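Local structure of protein E3 homolog (Yaba-like disease virus, 1SFU) at residues 10-13 with 14-18; 41-44 with 45-49. The protein binds left-handed Z-form nucleic acid through this N-terminal Zalpha domain and probably helps the virus suppress host antiviral responses to double-stranded RNA. One frame throughout, in Å; residues are numbered along the deposited sequence.

Interaction 1: 10-13 with 14-18; sequences DAEI and FSLVK
Glu12 and Leu16, one helical turn apart, slant across each other so that the carboxylate of the first meets a methyl of the second. Leu16 CD1 lies off one side of the carboxylate plane, beyond the two oxygens, 3.1 Å from Glu12 OE1 and 3.2 Å from Glu12 OE2. The glutamate starts with CG pointing opposite its backbone N, and a bend at chi2 (-90°) turns the acid group along the helix toward the leucine. Leu16 CG meanwhile presses on Glu12 O at 3.0 Å, which makes this a tight corner.

Ser15 shows how one carbonyl can serve two donors. Its OG stands beside its own backbone N (chi1 -58°) and bends back over the preceding turn to donate to Ala11 O at 2.8 Å. The amide, Ser15 N, reaches the same oxygen at 2.9 Å, and the two donors approach from opposite faces of the carbonyl plane, so the serine hydroxyl reinforces the ordinary helical bond.

All this takes place in the opening turns of helix 11-22, the first helix of the winged helix-turn-helix fold of Zalpha domains. On its inner face Ile13 and Val17 succeed one another. Their CG2 methyls meet only loosely, at 4.5 Å, while Val17 CG2 rests against Ile13 O at 3.1 Å. Phe14 sends its ring away from the preceding turn, leaving CB near Ala11 O; the ring packs on Gln49 and Leu53 of helix 43-55 and on Glu56. Beneath these side chains the amides of Phe14, Leu16 and Val17 bond to the carbonyls of Asp10, Glu12 and Ile13.

Interaction 2: 41-44 with 45-49; sequences INKK and KINQQ. With nucleotides of chain A.
The first turns of the recognition helix in this winged helix-turn-helix domain carry part of the Z-DNA site, and Lys43, Lys44, Asn47 and Gln48 bring their side chains to two successive phosphates of chain A. Asn47 donates through ND2 to OP1 of DG5 in a short bond of 2.6 Å. Beside it and pointing the same way runs Lys43, whose chain bends at chi3 and chi4 (64° and 62°), curling the ammonium back toward the asparagine amide. Lys43 NZ stays 3.7 Å from OP1 of DG5, too far for a direct hydrogen bond. A water accepts a hydrogen bond from NZ and a weak one from Asn47 ND2. The lysine thus probably adds favourable charge near the phosphate as well as sharing the water.

Lys44 and Gln48 form the second pair, slanting past one another. The lysine is fully extended and lays its aliphatic part along the DG5 phosphate, with CG 3.1 Å from OP2. Gln48 CG rests against Lys44 O at 3.2 Å, and the chain runs on extended to present NE2 to OP1 of DC6, 2.7 Å away and nearly straight at 166°. Phosphate oxygens are therefore met by neutral amides as well as by lysine chains.

Away from the DNA, Ile41 and Lys45 cross at about a right angle, and Ile41 CG2 is pushed against Lys45 CB at 3.5 Å, closer than carbons usually pack. Ile46 reaches back with CD1 to Ile41 CB at 4.1 Å, and its amide bonds to Asn42 O as the helix begins.

Ile46 packs on Leu35 and Ser36 of helix 32-38, where Lys43 and Asn47 also touch Ala32, and Ile41 O accepts from Ser36 OG. Ile41 itself faces Ile13 and Leu16 of helix 11-22.

Both contacts are local to a helix, and they belong to one Zalpha domain. Interaction 1 opens helix 11-22; interaction 2 follows later in the chain, at the start of helix 43-55, with helix 32-38 between them in sequence. Their centres are 10 Å apart, and their side chains meet: Phe14 CB comes within 3.1 Å of Gln49 OE1, and Ile13 CG2 packs on Ile41 CD1 at 3.7 Å. Interaction 2 touches the nucleic acid directly, whereas the nearest atom of interaction 1 is about 8 Å from it. The first helix thus packs against the recognition helix from behind its DNA-facing residues.

Interaction 1: 10-13 with 14-18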
# COMPACT_ATOMS: atom_id res chain seq x y z
N ASP C 10 -1.84 -19.54 -2.49
CA ASP C 10 -0.67 -18.76 -2.85
C ASP C 10 0.62 -19.59 -2.77
O ASP C 10 1.65 -19.20 -3.32
CB ASP C 10 -0.54 -17.55 -1.92
CG ASP C 10 -1.77 -16.66 -1.94
OD1 ASP C 10 -2.23 -16.29 -3.04
OD2 ASP C 10 -2.27 -16.31 -0.85
N ALA C 11 0.54 -20.74 -2.10
CA ALA C 11 1.69 -21.63 -1.94
C ALA C 11 2.36 -22.01 -3.26
O ALA C 11 3.58 -22.15 -3.33
CB ALA C 11 1.28 -22.89 -1.19
N GLU C 12 1.57 -22.18 -4.31
CA GLU C 12 2.13 -22.55 -5.60
C GLU C 12 2.85 -21.36 -6.22
O GLU C 12 3.80 -21.52 -6.98
CB GLU C 12 1.03 -23.07 -6.52
CG GLU C 12 1.55 -23.73 -7.79
CD GLU C 12 1.73 -22.75 -8.92
OE1 GLU C 12 2.32 -23.14 -9.95
OE2 GLU C 12 1.26 -21.60 -8.79
N ILE C 13 2.39 -20.16 -5.87
CA ILE C 13 3.00 -18.94 -6.38
C ILE C 13 4.33 -18.80 -5.64
O ILE C 13 5.38 -18.56 -6.25
CB ILE C 13 2.13 -17.71 -6.08
CG1 ILE C 13 0.66 -18.06 -6.31
CG2 ILE C 13 2.55 -16.55 -6.97
CD1 ILE C 13 -0.31 -17.00 -5.81
N PHE C 14 4.26 -18.96 -4.33
CA PHE C 14 5.44 -18.88 -3.48
C PHE C 14 6.50 -19.84 -4.03
O PHE C 14 7.66 -19.47 -4.19
CB PHE C 14 5.07 -19.29 -2.05
CG PHE C 14 6.22 -19.31 -1.10
CD1 PHE C 14 6.64 -18.14 -0.45
CD2 PHE C 14 6.91 -20.50 -0.85
CE1 PHE C 14 7.72 -18.16 0.43
CE2 PHE C 14 7.99 -20.52 0.03
CZ PHE C 14 8.39 -19.35 0.67
N SER C 15 6.09 -21.07 -4.31
CA SER C 15 7.02 -22.07 -4.84
C SER C 15 7.59 -21.67 -6.20
O SER C 15 8.78 -21.87 -6.46
CB SER C 15 6.31 -23.43 -4.95
OG SER C 15 5.81 -23.84 -3.69
N LEU C 16 6.76 -21.11 -7.07
CA LEU C 16 7.24 -20.70 -8.38
C LEU C 16 8.27 -19.58 -8.25
O LEU C 16 9.29 -19.58 -8.94
CB LEU C 16 6.08 -20.22 -9.26
CG LEU C 16 5.04 -21.24 -9.70
CD1 LEU C 16 3.86 -20.52 -10.34
CD2 LEU C 16 5.68 -22.22 -10.68
N VAL C 17 8.00 -18.63 -7.36
CA VAL C 17 8.92 -17.51 -7.17
C VAL C 17 10.24 -17.97 -6.55
O VAL C 17 11.32 -17.53 -6.97
CB VAL C 17 8.30 -16.41 -6.28
CG1 VAL C 17 9.27 -15.25 -6.13
CG2 VAL C 17 6.99 -15.94 -6.88
N LYS C 18 10.16 -18.83 -5.54
CA LYS C 18 11.37 -19.31 -4.88
C LYS C 18 12.26 -20.03 -5.88
O LYS C 18 13.48 -19.82 -5.93
CB LYS C 18 11.01 -20.23 -3.72
CG LYS C 18 12.22 -20.76 -2.94
CD LYS C 18 11.78 -21.48 -1.67
CE LYS C 18 12.95 -22.13 -0.95
NZ LYS C 18 12.50 -22.83 0.29

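Interaction 2: 41-44 with 45-49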
# COMPACT_ATOMS: atom_id res chain seq x y z
N ILE C 41 1.99 -13.86 -13.81
CA ILE C 41 1.22 -13.66 -12.59
C ILE C 41 1.19 -12.18 -12.25
O ILE C 41 2.10 -11.44 -12.61
CB ILE C 41 1.84 -14.45 -11.42
CG1 ILE C 41 1.77 -15.96 -11.71
CG2 ILE C 41 1.13 -14.12 -10.12
CD1 ILE C 41 2.40 -16.83 -10.65
N ASN C 42 0.14 -11.74 -11.56
CA ASN C 42 0.01 -10.34 -11.18
C ASN C 42 1.19 -9.91 -10.31
O ASN C 42 1.62 -10.65 -9.42
CB ASN C 42 -1.30 -10.11 -10.42
CG ASN C 42 -2.52 -10.30 -11.31
OD1 ASN C 42 -3.66 -10.26 -10.84
ND2 ASN C 42 -2.29 -10.50 -12.60
N LYS C 43 1.72 -8.72 -10.59
CA LYS C 43 2.85 -8.20 -9.83
C LYS C 43 2.53 -8.18 -8.33
O LYS C 43 3.41 -8.42 -7.50
CB LYS C 43 3.21 -6.80 -10.33
CG LYS C 43 4.54 -6.26 -9.79
CD LYS C 43 4.97 -4.97 -10.49
CE LYS C 43 4.00 -3.82 -10.23
NZ LYS C 43 3.93 -3.47 -8.78
N LYS C 44 1.28 -7.90 -7.99
CA LYS C 44 0.90 -7.88 -6.58
C LYS C 44 1.12 -9.25 -5.95
O LYS C 44 1.63 -9.36 -4.82
CB LYS C 44 -0.57 -7.47 -6.40
CG LYS C 44 -1.02 -7.55 -4.94
CD LYS C 44 -2.45 -7.05 -4.71
CE LYS C 44 -2.80 -7.16 -3.23
NZ LYS C 44 -4.14 -6.62 -2.88
N LYS C 45 0.74 -10.31 -6.66
CA LYS C 45 0.92 -11.66 -6.14
C LYS C 45 2.41 -11.95 -6.00
O LYS C 45 2.85 -12.50 -4.99
CB LYS C 45 0.28 -12.70 -7.08
CG LYS C 45 -1.24 -12.75 -7.05
CD LYS C 45 -1.76 -13.90 -7.91
CE LYS C 45 -3.29 -13.98 -7.89
NZ LYS C 45 -3.82 -14.24 -6.52
N ILE C 46 3.19 -11.58 -7.01
CA ILE C 46 4.63 -11.79 -7.00
C ILE C 46 5.28 -11.11 -5.78
O ILE C 46 6.15 -11.70 -5.13
CB ILE C 46 5.29 -11.23 -8.29
CG1 ILE C 46 4.84 -12.04 -9.50
CG2 ILE C 46 6.80 -11.25 -8.15
CD1 ILE C 46 5.29 -13.49 -9.49
N ASN C 47 4.85 -9.89 -5.48
CA ASN C 47 5.39 -9.14 -4.33
C ASN C 47 5.01 -9.77 -3.00
O ASN C 47 5.82 -9.83 -2.08
CB ASN C 47 4.91 -7.68 -4.35
CG ASN C 47 5.80 -6.78 -5.19
OD1 ASN C 47 7.02 -6.96 -5.22
ND2 ASN C 47 5.20 -5.79 -5.84
N GLN C 48 3.77 -10.22 -2.89
CA GLN C 48 3.32 -10.85 -1.65
C GLN C 48 4.26 -12.00 -1.28
O GLN C 48 4.55 -12.22 -0.11
CB GLN C 48 1.89 -11.37 -1.79
CG GLN C 48 0.83 -10.27 -1.85
CD GLN C 48 -0.56 -10.84 -2.03
OE1 GLN C 48 -0.81 -11.61 -2.96
NE2 GLN C 48 -1.48 -10.46 -1.15
N GLN C 49 4.72 -12.74 -2.29
CA GLN C 49 5.62 -13.86 -2.05
C GLN C 49 7.08 -13.44 -1.86
O GLN C 49 7.79 -13.99 -1.01
CB GLN C 49 5.51 -14.87 -3.20
CG GLN C 49 4.11 -15.43 -3.37
CD GLN C 49 3.44 -15.75 -2.04
OE1 GLN C 49 4.00 -16.46 -1.20
NE2 GLN C 49 2.24 -15.23 -1.84
P DG A 5 1.92 -4.66 -4.35
OP1 DG A 5 2.87 -4.79 -5.48
OP2 DG A 5 0.46 -4.88 -4.58
O5' DG A 5 2.40 -5.65 -3.21
C5' DG A 5 1.74 -5.65 -1.95
C4' DG A 5 2.44 -6.57 -0.98
O4' DG A 5 3.80 -6.12 -0.81
C3' DG A 5 1.83 -6.56 0.41
O3' DG A 5 1.03 -7.74 0.56
C2' DG A 5 3.02 -6.77 1.33
C1' DG A 5 4.22 -6.27 0.53
N9 DG A 5 4.78 -4.99 0.96
C8 DG A 5 6.09 -4.74 1.29
N7 DG A 5 6.31 -3.49 1.58
C5 DG A 5 5.07 -2.87 1.46
C6 DG A 5 4.70 -1.51 1.65
O6 DG A 5 5.43 -0.55 1.95
N1 DG A 5 3.34 -1.32 1.43
C2 DG A 5 2.45 -2.30 1.06
N2 DG A 5 1.18 -1.90 0.89
N3 DG A 5 2.79 -3.57 0.87
C4 DG A 5 4.11 -3.78 1.09
P DC A 6 -0.49 -7.60 1.08
OP1 DC A 6 -1.08 -8.97 1.12
OP2 DC A 6 -1.16 -6.55 0.28
O5' DC A 6 -0.32 -7.06 2.57
C5' DC A 6 -1.37 -7.21 3.53
C4' DC A 6 -1.81 -5.86 4.04
O4' DC A 6 -0.72 -5.24 4.77
C3' DC A 6 -2.22 -4.85 2.96
O3' DC A 6 -3.33 -4.08 3.41
C2' DC A 6 -1.01 -3.95 2.86
C1' DC A 6 -0.53 -3.92 4.30
N1 DC A 6 0.88 -3.58 4.45
C2 DC A 6 1.22 -2.25 4.76
O2 DC A 6 0.31 -1.43 4.92
N3 DC A 6 2.51 -1.91 4.88
C4 DC A 6 3.46 -2.83 4.70
N4 DC A 6 4.74 -2.44 4.80
C5 DC A 6 3.15 -4.19 4.40
C6 DC A 6 1.86 -4.51 4.29
O HOH W 1 6.88 -3.46 -7.54